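Local coordinates for protein lombricine kinase (PDB 3JPZ) that probably catalyses reversible transfer of a phosphoryl group between ATP and the guanidino compound lombricine, at residues V79-Q93 / Q262-T276. Numbering follows the deposited sequence.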
loop_
_atom_site.group_PDB
_atom_site.type_symbol
_atom_site.label_atom_id
_atom_site.label_comp_id
_atom_site.label_asym_id
_atom_site.label_seq_id
_atom_site.Cartn_x
_atom_site.Cartn_y
_atom_site.Cartn_z
ATOM N N VAL A 79 17.727 -7.838 -14.725
ATOM C CA VAL A 79 16.710 -8.575 -14.005
ATOM C C VAL A 79 16.058 -9.597 -14.937
ATOM O O VAL A 79 15.917 -10.762 -14.584
ATOM C CB VAL A 79 15.655 -7.622 -13.389
ATOM C CG1 VAL A 79 14.380 -8.349 -13.097
ATOM C CG2 VAL A 79 16.203 -6.978 -12.122
ATOM N N ILE A 80 15.680 -9.149 -16.130
ATOM C CA ILE A 80 15.109 -10.013 -17.153
ATOM C C ILE A 80 15.992 -11.227 -17.426
ATOM O O ILE A 80 15.495 -12.336 -17.639
ATOM C CB ILE A 80 14.932 -9.247 -18.487
ATOM C CG1 ILE A 80 13.834 -8.193 -18.361
ATOM C CG2 ILE A 80 14.598 -10.203 -19.615
ATOM C CD1 ILE A 80 13.811 -7.187 -19.514
ATOM N N ASN A 81 17.300 -11.012 -17.444
ATOM C CA ASN A 81 18.242 -12.079 -17.788
ATOM C C ASN A 81 18.315 -13.151 -16.704
ATOM O O ASN A 81 18.625 -14.309 -16.985
ATOM C CB ASN A 81 19.629 -11.496 -18.032
ATOM C CG ASN A 81 20.657 -12.555 -18.402
ATOM O OD1 ASN A 81 20.487 -13.300 -19.366
ATOM N ND2 ASN A 81 21.736 -12.613 -17.640
ATOM N N GLU A 82 18.045 -12.768 -15.463
ATOM C CA GLU A 82 18.026 -13.746 -14.385
ATOM C C GLU A 82 16.683 -14.449 -14.354
ATOM O O GLU A 82 16.610 -15.669 -14.314
ATOM C CB GLU A 82 18.283 -13.090 -13.033
ATOM C CG GLU A 82 18.142 -14.065 -11.867
ATOM C CD GLU A 82 18.793 -13.558 -10.599
ATOM O OE1 GLU A 82 19.271 -12.411 -10.595
ATOM O OE2 GLU A 82 18.835 -14.310 -9.606
ATOM N N LYS A 83 15.617 -13.661 -14.377
ATOM C CA LYS A 83 14.267 -14.190 -14.241
ATOM C C LYS A 83 13.948 -15.185 -15.348
ATOM O O LYS A 83 13.294 -16.200 -15.119
ATOM C CB LYS A 83 13.248 -13.049 -14.272
ATOM C CG LYS A 83 11.814 -13.511 -14.434
ATOM C CD LYS A 83 11.339 -14.272 -13.210
ATOM C CE LYS A 83 10.032 -14.997 -13.482
ATOM N NZ LYS A 83 9.801 -16.072 -12.484
ATOM N N HIS A 84 14.422 -14.888 -16.550
ATOM C CA HIS A 84 14.091 -15.697 -17.709
ATOM C C HIS A 84 15.234 -16.616 -18.098
ATOM O O HIS A 84 15.307 -17.096 -19.235
ATOM C CB HIS A 84 13.663 -14.787 -18.857
ATOM C CG HIS A 84 12.407 -14.036 -18.552
ATOM N ND1 HIS A 84 11.158 -14.607 -18.657
ATOM C CD2 HIS A 84 12.209 -12.783 -18.082
ATOM C CE1 HIS A 84 10.243 -13.726 -18.295
ATOM N NE2 HIS A 84 10.853 -12.614 -17.935
ATOM N N LYS A 85 16.109 -16.861 -17.127
ATOM C CA LYS A 85 17.164 -17.858 -17.235
ATOM C C LYS A 85 17.875 -17.816 -18.578
ATOM O O LYS A 85 17.859 -18.786 -19.338
ATOM C CB LYS A 85 16.584 -19.251 -16.991
ATOM C CG LYS A 85 15.929 -19.410 -15.626
ATOM C CD LYS A 85 15.652 -20.875 -15.318
ATOM C CE LYS A 85 14.655 -21.039 -14.180
ATOM N NZ LYS A 85 13.289 -20.581 -14.550
ATOM N N GLY A 86 18.519 -16.692 -18.858
ATOM C CA GLY A 86 19.259 -16.536 -20.091
ATOM C C GLY A 86 18.454 -15.796 -21.135
ATOM O O GLY A 86 17.803 -16.399 -21.984
ATOM N N PHE A 87 18.491 -14.474 -21.045
ATOM C CA PHE A 87 17.915 -13.595 -22.052
ATOM C C PHE A 87 18.616 -12.247 -21.882
ATOM O O PHE A 87 18.180 -11.398 -21.108
ATOM C CB PHE A 87 16.398 -13.485 -21.879
ATOM C CG PHE A 87 15.692 -12.864 -23.056
ATOM C CD1 PHE A 87 15.157 -13.655 -24.053
ATOM C CD2 PHE A 87 15.565 -11.490 -23.161
ATOM C CE1 PHE A 87 14.510 -13.084 -25.137
ATOM C CE2 PHE A 87 14.918 -10.914 -24.237
ATOM C CZ PHE A 87 14.395 -11.711 -25.231
ATOM N N GLY A 88 19.742 -12.086 -22.571
ATOM C CA GLY A 88 20.567 -10.897 -22.448
ATOM C C GLY A 88 20.098 -9.782 -23.357
ATOM O O GLY A 88 19.087 -9.926 -24.031
ATOM N N PRO A 89 20.847 -8.671 -23.395
ATOM C CA PRO A 89 20.477 -7.470 -24.159
ATOM C C PRO A 89 20.335 -7.720 -25.664
ATOM O O PRO A 89 19.498 -7.106 -26.322
ATOM C CB PRO A 89 21.644 -6.508 -23.893
ATOM C CG PRO A 89 22.336 -7.045 -22.684
ATOM C CD PRO A 89 22.150 -8.520 -22.726
ATOM N N ASN A 90 21.153 -8.614 -26.201
ATOM C CA ASN A 90 21.152 -8.889 -27.632
ATOM C C ASN A 90 20.222 -10.032 -28.006
ATOM O O ASN A 90 20.090 -10.377 -29.183
ATOM C CB ASN A 90 22.570 -9.204 -28.102
ATOM C CG ASN A 90 23.467 -7.977 -28.111
ATOM O OD1 ASN A 90 24.456 -7.912 -27.377
ATOM N ND2 ASN A 90 23.116 -6.992 -28.933
ATOM N N ASP A 91 19.592 -10.629 -27.000
ATOM C CA ASP A 91 18.605 -11.667 -27.239
ATOM C C ASP A 91 17.291 -11.017 -27.643
ATOM O O ASP A 91 17.029 -9.865 -27.295
ATOM C CB ASP A 91 18.413 -12.528 -25.987
ATOM C CG ASP A 91 19.538 -13.523 -25.789
ATOM O OD1 ASP A 91 20.266 -13.791 -26.766
ATOM O OD2 ASP A 91 19.694 -14.040 -24.665
ATOM N N SER A 92 16.464 -11.754 -28.375
ATOM C CA SER A 92 15.208 -11.209 -28.853
ATOM C C SER A 92 14.078 -12.234 -28.817
ATOM O O SER A 92 14.274 -13.420 -29.080
ATOM C CB SER A 92 15.378 -10.660 -30.269
ATOM O OG SER A 92 14.410 -9.661 -30.540
ATOM N N GLN A 93 12.890 -11.752 -28.471
ATOM C CA GLN A 93 11.685 -12.564 -28.463
ATOM C C GLN A 93 11.209 -12.806 -29.890
ATOM O O GLN A 93 11.182 -11.884 -30.706
ATOM C CB GLN A 93 10.592 -11.845 -27.680
ATOM C CG GLN A 93 9.267 -12.533 -27.714
ATOM C CD GLN A 93 9.293 -13.831 -26.942
ATOM O OE1 GLN A 93 10.268 -14.135 -26.259
ATOM N NE2 GLN A 93 8.222 -14.599 -27.041
ATOM N N GLN A 262 10.301 -5.342 -30.667
ATOM C CA GLN A 262 10.920 -6.481 -31.321
ATOM C C GLN A 262 11.771 -7.282 -30.348
ATOM O O GLN A 262 11.885 -8.497 -30.479
ATOM C CB GLN A 262 11.780 -5.983 -32.486
ATOM C CG GLN A 262 12.141 -7.035 -33.513
ATOM C CD GLN A 262 12.668 -6.413 -34.790
ATOM O OE1 GLN A 262 13.357 -5.394 -34.754
ATOM N NE2 GLN A 262 12.346 -7.021 -35.923
ATOM N N ARG A 263 12.364 -6.603 -29.368
ATOM C CA ARG A 263 13.262 -7.267 -28.424
ATOM C C ARG A 263 12.533 -8.068 -27.344
ATOM O O ARG A 263 12.917 -9.191 -27.032
ATOM C CB ARG A 263 14.197 -6.254 -27.754
ATOM C CG ARG A 263 14.923 -6.815 -26.530
ATOM C CD ARG A 263 15.853 -5.785 -25.898
ATOM N NE ARG A 263 16.191 -6.096 -24.507
ATOM C CZ ARG A 263 16.935 -7.130 -24.126
ATOM N NH1 ARG A 263 17.199 -7.328 -22.837
ATOM N NH2 ARG A 263 17.412 -7.966 -25.034
ATOM N N LEU A 264 11.486 -7.484 -26.779
ATOM C CA LEU A 264 10.857 -8.030 -25.587
ATOM C C LEU A 264 9.450 -8.541 -25.848
ATOM O O LEU A 264 8.778 -9.008 -24.932
ATOM C CB LEU A 264 10.803 -6.958 -24.502
ATOM C CG LEU A 264 12.170 -6.560 -23.960
ATOM C CD1 LEU A 264 12.021 -5.540 -22.836
ATOM C CD2 LEU A 264 12.909 -7.799 -23.487
ATOM N N GLY A 265 9.009 -8.459 -27.097
ATOM C CA GLY A 265 7.654 -8.840 -27.434
ATOM C C GLY A 265 6.680 -7.931 -26.721
ATOM O O GLY A 265 6.873 -6.717 -26.670
ATOM N N TYR A 266 5.635 -8.515 -26.154
ATOM C CA TYR A 266 4.611 -7.715 -25.508
ATOM C C TYR A 266 5.088 -7.210 -24.164
ATOM O O TYR A 266 5.588 -7.970 -23.329
ATOM C CB TYR A 266 3.296 -8.490 -25.394
ATOM C CG TYR A 266 2.660 -8.662 -26.747
ATOM C CD1 TYR A 266 2.180 -7.561 -27.448
ATOM C CD2 TYR A 266 2.585 -9.910 -27.351
ATOM C CE1 TYR A 266 1.622 -7.701 -28.697
ATOM C CE2 TYR A 266 2.025 -10.061 -28.599
ATOM C CZ TYR A 266 1.544 -8.949 -29.270
ATOM O OH TYR A 266 0.982 -9.087 -30.516
ATOM N N LEU A 267 4.940 -5.908 -23.977
ATOM C CA LEU A 267 5.426 -5.254 -22.783
ATOM C C LEU A 267 4.354 -5.251 -21.715
ATOM O O LEU A 267 3.185 -4.991 -21.983
ATOM C CB LEU A 267 5.865 -3.829 -23.113
ATOM C CG LEU A 267 7.107 -3.727 -24.001
ATOM C CD1 LEU A 267 7.153 -2.376 -24.698
ATOM C CD2 LEU A 267 8.379 -3.965 -23.196
ATOM N N CYS A 268 4.774 -5.558 -20.495
ATOM C CA CYS A 268 3.904 -5.528 -19.335
ATOM C C CYS A 268 4.713 -4.913 -18.201
ATOM O O CYS A 268 5.910 -4.719 -18.340
ATOM C CB CYS A 268 3.477 -6.944 -18.983
ATOM S SG CYS A 268 4.893 -8.040 -18.816
ATOM N N ALA A 269 4.073 -4.597 -17.083
ATOM C CA ALA A 269 4.763 -3.897 -16.012
ATOM C C ALA A 269 5.751 -4.832 -15.332
ATOM O O ALA A 269 6.852 -4.430 -14.985
ATOM C CB ALA A 269 3.773 -3.344 -15.008
ATOM N N CYS A 270 5.365 -6.085 -15.151
ATOM C CA CYS A 270 6.249 -7.040 -14.497
ATOM C C CYS A 270 7.050 -7.803 -15.536
ATOM O O CYS A 270 6.478 -8.418 -16.435
ATOM C CB CYS A 270 5.477 -8.016 -13.634
ATOM S SG CYS A 270 6.544 -9.242 -12.802
ATOM N N PRO A 271 8.383 -7.770 -15.406
ATOM C CA PRO A 271 9.308 -8.407 -16.348
ATOM C C PRO A 271 9.069 -9.906 -16.472
ATOM O O PRO A 271 9.455 -10.503 -17.472
ATOM C CB PRO A 271 10.685 -8.134 -15.729
ATOM C CG PRO A 271 10.481 -6.944 -14.849
ATOM C CD PRO A 271 9.095 -7.094 -14.309
ATOM N N SER A 272 8.435 -10.500 -15.466
ATOM C CA SER A 272 8.172 -11.928 -15.474
ATOM C C SER A 272 7.254 -12.291 -16.629
ATOM O O SER A 272 7.276 -13.413 -17.113
ATOM C CB SER A 272 7.513 -12.348 -14.163
ATOM O OG SER A 272 6.193 -11.843 -14.083
ATOM N N ASN A 273 6.452 -11.326 -17.070
ATOM C CA ASN A 273 5.392 -11.590 -18.029
ATOM C C ASN A 273 5.708 -11.106 -19.433
ATOM O O ASN A 273 4.807 -10.958 -20.248
ATOM C CB ASN A 273 4.097 -10.916 -17.567
ATOM C CG ASN A 273 3.489 -11.580 -16.351
ATOM O OD1 ASN A 273 3.728 -12.757 -16.083
ATOM N ND2 ASN A 273 2.691 -10.821 -15.606
ATOM N N LEU A 274 6.978 -10.867 -19.720
ATOM C CA LEU A 274 7.361 -10.325 -21.018
ATOM C C LEU A 274 7.302 -11.373 -22.121
ATOM O O LEU A 274 7.094 -12.560 -21.859
ATOM C CB LEU A 274 8.765 -9.733 -20.946
ATOM C CG LEU A 274 8.808 -8.345 -20.320
ATOM C CD1 LEU A 274 10.247 -7.921 -20.096
ATOM C CD2 LEU A 274 8.063 -7.345 -21.207
ATOM N N GLY A 275 7.483 -10.914 -23.353
ATOM C CA GLY A 275 7.545 -11.790 -24.509
ATOM C C GLY A 275 6.153 -12.163 -24.974
ATOM O O GLY A 275 5.565 -11.467 -25.797
ATOM N N THR A 276 5.634 -13.268 -24.449
ATOM C CA THR A 276 4.248 -13.672 -24.707
ATOM C C THR A 276 3.334 -13.374 -23.541
ATOM O O THR A 276 2.111 -13.328 -23.706
ATOM C CB THR A 276 4.109 -15.174 -24.911
ATOM O OG1 THR A 276 4.604 -15.867 -23.750
ATOM C CG2 THR A 276 4.827 -15.635 -26.184
HETATM O O HOH W 1 18.179 -8.853 -20.764
HETATM O O HOH W 2 10.021 -9.915 -31.633
#
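Pro89 CA lies over one face of the Arg263 guanidinium; Phe87 CE2 and Leu264 CD2 lie over the other, Leu264 CD2 toward its rim. At the edge stand Gly88 O, a water and, near the plane, Asp91 O. Arg263 NH2 donates to Gly88 O almost straight (2.8 Å, 170°), and Gly88 O also takes the N-H of Asp91 within a type I turn. The water joins Arg263 NH1 to Phe87 O, and Asp77 forms a salt bridge with NH1. Extended from CG to NE, the arginine chain turns at chi4 (68°), which sets the guanidinium among these loop carbonyls. Phe87 carries Asp91 CB over the centre of one ring face; Phe87 CZ lies 3.4 Å from Arg263 O, at the ring edge. Gln93 N donates to Arg263 O (2.9 Å) from above the carbonyl plane. The His84 ring has Lys83 CG over one face, toward the rim; in its plane His84 NE2 donates to Pro271 O (2.6 Å), and His84 CE1 comes 3.2 Å from Ser272 O. Between these polar ends, Ile80 CD1 packs on Leu274 CD1 (3.7 Å) and Leu264 CD1. Bent at chi2 (69°), Gln93 lays CD on Gly275 CA and sends its amide to the backbones of Lys330 and Lys331. The contact packs the Schellman-closed end of helix 73-83, from the small N-terminal region, on the catalytic region around strand 265-266, with helix 68-71 touching Leu264 and Leu274 and helix 333-355 touching Thr276.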